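Local coordinates for penicillin-binding protein 1A (Mycobacterium tuberculosis, PDB 5CXW), which builds mycobacterial peptidoglycan, its N-terminal domain polymerising glycan strands and its C-terminal transpeptidase domain, the part present here, cross-linking their peptides, at residues A[59-70]-A[313-324]. Sequence-based numbering, arbitrary orientation.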
loop_
_atom_site.group_PDB
_atom_site.type_symbol
_atom_site.label_atom_id
_atom_site.label_comp_id
_atom_site.label_asym_id
_atom_site.label_seq_id
_atom_site.Cartn_x
_atom_site.Cartn_y
_atom_site.Cartn_z
ATOM N N ASP A 59 -9.399 18.645 10.697
ATOM C CA ASP A 59 -8.894 17.416 11.316
ATOM C C ASP A 59 -8.539 16.292 10.307
ATOM O O ASP A 59 -7.932 15.286 10.677
ATOM C CB ASP A 59 -9.962 16.861 12.301
ATOM C CG ASP A 59 -10.216 17.769 13.500
ATOM O OD1 ASP A 59 -9.348 18.590 13.830
ATOM O OD2 ASP A 59 -11.318 17.666 14.101
ATOM N N MET A 60 -8.918 16.458 9.047
ATOM C CA MET A 60 -8.565 15.460 8.035
ATOM C C MET A 60 -7.069 15.444 7.810
ATOM O O MET A 60 -6.388 16.499 7.821
ATOM C CB MET A 60 -9.268 15.777 6.722
ATOM C CG MET A 60 -9.196 14.648 5.728
ATOM S SD MET A 60 -10.277 14.856 4.332
ATOM C CE MET A 60 -11.891 14.898 5.142
ATOM N N ARG A 61 -6.539 14.244 7.596
ATOM C CA ARG A 61 -5.111 14.051 7.342
ATOM C C ARG A 61 -4.937 13.132 6.152
ATOM O O ARG A 61 -5.835 12.334 5.809
ATOM C CB ARG A 61 -4.433 13.455 8.564
ATOM C CG ARG A 61 -4.484 14.359 9.816
ATOM C CD ARG A 61 -3.487 15.483 9.674
ATOM N NE ARG A 61 -3.483 16.319 10.880
ATOM C CZ ARG A 61 -4.352 17.272 11.156
ATOM N NH1 ARG A 61 -5.384 17.564 10.324
ATOM N NH2 ARG A 61 -4.219 17.944 12.299
ATOM N N ALA A 62 -3.774 13.237 5.515
ATOM C CA ALA A 62 -3.393 12.294 4.444
ATOM C C ALA A 62 -1.944 11.872 4.578
ATOM O O ALA A 62 -1.135 12.567 5.211
ATOM C CB ALA A 62 -3.632 12.911 3.058
ATOM N N ALA A 63 -1.605 10.739 3.998
ATOM C CA ALA A 63 -0.226 10.327 3.850
ATOM C C ALA A 63 -0.028 9.677 2.487
ATOM O O ALA A 63 -0.938 8.955 2.014
ATOM C CB ALA A 63 0.149 9.364 4.955
ATOM N N VAL A 64 1.132 9.945 1.862
ATOM C CA VAL A 64 1.465 9.428 0.533
ATOM C C VAL A 64 2.911 8.958 0.534
ATOM O O VAL A 64 3.811 9.677 0.968
ATOM C CB VAL A 64 1.365 10.520 -0.539
ATOM C CG1 VAL A 64 1.593 9.952 -1.931
ATOM C CG2 VAL A 64 0.015 11.230 -0.505
ATOM N N VAL A 65 3.152 7.742 0.091
ATOM C CA VAL A 65 4.513 7.241 -0.116
ATOM C C VAL A 65 4.618 6.603 -1.491
ATOM O O VAL A 65 3.762 5.785 -1.856
ATOM C CB VAL A 65 4.893 6.208 0.955
ATOM C CG1 VAL A 65 6.344 5.739 0.731
ATOM C CG2 VAL A 65 4.753 6.820 2.323
ATOM N N SER A 66 5.637 7.021 -2.273
ATOM C CA SER A 66 5.888 6.469 -3.563
ATOM C C SER A 66 7.281 5.842 -3.564
ATOM O O SER A 66 8.274 6.541 -3.152
ATOM C CB SER A 66 5.868 7.566 -4.621
ATOM O OG SER A 66 4.593 8.212 -4.691
ATOM N N ILE A 67 7.358 4.594 -4.017
ATOM C CA ILE A 67 8.600 3.834 -4.059
ATOM C C ILE A 67 8.894 3.326 -5.473
ATOM O O ILE A 67 7.982 2.893 -6.208
ATOM C CB ILE A 67 8.486 2.652 -3.087
ATOM C CG1 ILE A 67 8.613 3.216 -1.644
ATOM C CG2 ILE A 67 9.600 1.625 -3.297
ATOM C CD1 ILE A 67 8.303 2.248 -0.561
ATOM N N ASP A 68 10.163 3.419 -5.863
ATOM C CA ASP A 68 10.676 2.855 -7.099
ATOM C C ASP A 68 10.814 1.326 -6.980
ATOM O O ASP A 68 11.662 0.833 -6.235
ATOM C CB ASP A 68 12.020 3.498 -7.402
ATOM C CG ASP A 68 12.595 3.088 -8.744
ATOM O OD1 ASP A 68 12.098 2.136 -9.378
ATOM O OD2 ASP A 68 13.585 3.787 -9.131
ATOM N N PRO A 69 9.976 0.540 -7.698
ATOM C CA PRO A 69 10.105 -0.897 -7.597
ATOM C C PRO A 69 11.434 -1.487 -8.063
ATOM O O PRO A 69 11.776 -2.648 -7.731
ATOM C CB PRO A 69 8.940 -1.417 -8.502
ATOM C CG PRO A 69 7.947 -0.277 -8.514
ATOM C CD PRO A 69 8.891 0.902 -8.632
ATOM N N HIS A 70 12.160 -0.725 -8.891
ATOM C CA HIS A 70 13.462 -1.210 -9.358
ATOM C C HIS A 70 14.506 -1.351 -8.251
ATOM O O HIS A 70 15.512 -2.074 -8.411
ATOM C CB HIS A 70 14.030 -0.328 -10.467
ATOM C CG HIS A 70 13.087 -0.083 -11.602
ATOM N ND1 HIS A 70 13.075 1.103 -12.314
ATOM C CD2 HIS A 70 12.200 -0.879 -12.209
ATOM C CE1 HIS A 70 12.159 1.036 -13.263
ATOM N NE2 HIS A 70 11.616 -0.160 -13.223
ATOM N N PRO A 313 5.092 -0.461 -13.358
ATOM C CA PRO A 313 6.368 -1.139 -13.074
ATOM C C PRO A 313 7.471 -0.216 -12.519
ATOM O O PRO A 313 8.468 -0.698 -11.948
ATOM C CB PRO A 313 6.754 -1.714 -14.454
ATOM C CG PRO A 313 5.426 -1.860 -15.159
ATOM C CD PRO A 313 4.627 -0.691 -14.737
ATOM N N SER A 314 7.305 1.093 -12.661
ATOM C CA SER A 314 8.319 2.079 -12.291
ATOM C C SER A 314 7.963 2.929 -11.057
ATOM O O SER A 314 8.782 3.706 -10.629
ATOM C CB SER A 314 8.635 2.947 -13.501
ATOM O OG SER A 314 9.315 2.163 -14.494
ATOM N N LEU A 315 6.774 2.769 -10.472
ATOM C CA LEU A 315 6.386 3.544 -9.313
ATOM C C LEU A 315 5.211 2.923 -8.602
ATOM O O LEU A 315 4.221 2.572 -9.211
ATOM C CB LEU A 315 6.086 5.011 -9.649
ATOM C CG LEU A 315 6.156 5.947 -8.443
ATOM C CD1 LEU A 315 7.585 6.096 -7.919
ATOM C CD2 LEU A 315 5.659 7.303 -8.931
ATOM N N SER A 316 5.377 2.737 -7.288
ATOM C CA SER A 316 4.308 2.227 -6.426
ATOM C C SER A 316 3.951 3.243 -5.407
ATOM O O SER A 316 4.817 3.707 -4.652
ATOM C CB SER A 316 4.779 0.951 -5.693
ATOM O OG SER A 316 3.745 0.535 -4.774
ATOM N N THR A 317 2.680 3.638 -5.379
ATOM C CA THR A 317 2.237 4.706 -4.494
ATOM C C THR A 317 1.051 4.235 -3.618
ATOM O O THR A 317 0.059 3.670 -4.116
ATOM C CB THR A 317 1.830 5.969 -5.280
ATOM O OG1 THR A 317 2.959 6.448 -6.043
ATOM C CG2 THR A 317 1.375 7.092 -4.314
ATOM N N ALA A 318 1.192 4.467 -2.310
ATOM C CA ALA A 318 0.154 4.223 -1.353
ATOM C C ALA A 318 -0.361 5.576 -0.806
ATOM O O ALA A 318 0.414 6.457 -0.471
ATOM C CB ALA A 318 0.693 3.406 -0.181
ATOM N N VAL A 319 -1.681 5.681 -0.689
ATOM C CA VAL A 319 -2.326 6.860 -0.125
ATOM C C VAL A 319 -3.350 6.411 0.893
ATOM O O VAL A 319 -4.212 5.578 0.620
ATOM C CB VAL A 319 -3.092 7.659 -1.174
ATOM C CG1 VAL A 319 -3.755 8.886 -0.558
ATOM C CG2 VAL A 319 -2.155 8.066 -2.364
ATOM N N TRP A 320 -3.277 7.092 2.039
ATOM C CA TRP A 320 -4.244 6.988 3.138
ATOM C C TRP A 320 -4.836 8.373 3.389
ATOM O O TRP A 320 -4.143 9.372 3.311
ATOM C CB TRP A 320 -3.548 6.475 4.387
ATOM C CG TRP A 320 -4.345 6.637 5.676
ATOM C CD1 TRP A 320 -5.245 5.732 6.199
ATOM C CD2 TRP A 320 -4.293 7.723 6.606
ATOM N NE1 TRP A 320 -5.736 6.199 7.398
ATOM C CE2 TRP A 320 -5.190 7.430 7.655
ATOM C CE3 TRP A 320 -3.572 8.921 6.665
ATOM C CZ2 TRP A 320 -5.336 8.266 8.774
ATOM C CZ3 TRP A 320 -3.743 9.752 7.741
ATOM C CH2 TRP A 320 -4.628 9.416 8.803
ATOM N N VAL A 321 -6.143 8.388 3.634
ATOM C CA VAL A 321 -6.830 9.538 4.177
ATOM C C VAL A 321 -7.565 9.102 5.436
ATOM O O VAL A 321 -8.206 8.042 5.487
ATOM C CB VAL A 321 -7.796 10.154 3.144
ATOM C CG1 VAL A 321 -8.557 11.332 3.765
ATOM C CG2 VAL A 321 -7.063 10.593 1.886
ATOM N N GLY A 322 -7.525 9.937 6.474
ATOM C CA GLY A 322 -8.261 9.674 7.724
ATOM C C GLY A 322 -8.337 10.953 8.527
ATOM O O GLY A 322 -8.205 12.054 7.955
ATOM N N THR A 323 -8.517 10.823 9.826
ATOM C CA THR A 323 -8.533 11.993 10.683
ATOM C C THR A 323 -7.448 11.945 11.716
ATOM O O THR A 323 -6.914 10.872 12.045
ATOM C CB THR A 323 -9.889 12.219 11.390
ATOM O OG1 THR A 323 -10.098 11.280 12.465
ATOM C CG2 THR A 323 -11.046 12.148 10.385
ATOM N N VAL A 324 -7.135 13.117 12.287
ATOM C CA VAL A 324 -5.955 13.192 13.129
ATOM C C VAL A 324 -6.017 12.303 14.392
ATOM O O VAL A 324 -5.012 11.737 14.776
ATOM C CB VAL A 324 -5.636 14.645 13.521
ATOM C CG1 VAL A 324 -6.824 15.303 14.194
ATOM C CG2 VAL A 324 -4.381 14.695 14.357
HETATM O O HOH W 1 10.310 -0.938 -15.548
#
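S66 and T317 join their hydroxyls across two antiparallel strands, OG of S66 lying 2.8 Å from OG1 of T317. As a non-hydrogen-bonded pair they share a face of the sheet, and both oxygens, anti to their own carbonyl carbon (chi1 near -60°), turn toward each other; either may donate. T317 also turns its methyl to V64, CG2 of T317 lying 3.7 Å from CG1 of V64. Helix 343-356 packs on this face, meeting T317 through M352 and V319 through W348.

On the other face W320, with CG anti to its backbone N (chi1 166°), sends its indole along the sheet toward R61. CZ3 of W320 reaches CB of R61 at 3.9 Å, CE3 passes 4.1 Å from CB of A63, and the backbone N of G322 sits over the rim of one ring face, where G322 has no side chain to collide with the indole. D305 accepts from NE1, and W307 and F88 add further aromatic contacts.

Backbone bonds join the strands in reciprocal pairs from R61–G322 to I67–S316. Past them the N of V324 reaches O of D59 at 2.8 Å, though bent (136° at the hydrogen). The R61 side chain lies alongside V324; CB of V324 sits over the rim of one guanidinium face, 3.8 Å from CZ of R61, and NH1 of R61 is held by the carbonyls of M60 and P58. At the far end P69 packs CD 3.3 Å from C of S314, and a water bound to NE2 of H70 makes a weak bond to OG of S314, whose main partner is E362.

Strands 60-67 and 315-323 thus lie side by side within the five-stranded antiparallel sheet, with helix 211-222 touching V65 and S316 on the face opposite helix 343-356, as in the penicillin-binding transpeptidase fold shared with serine beta-lactamases.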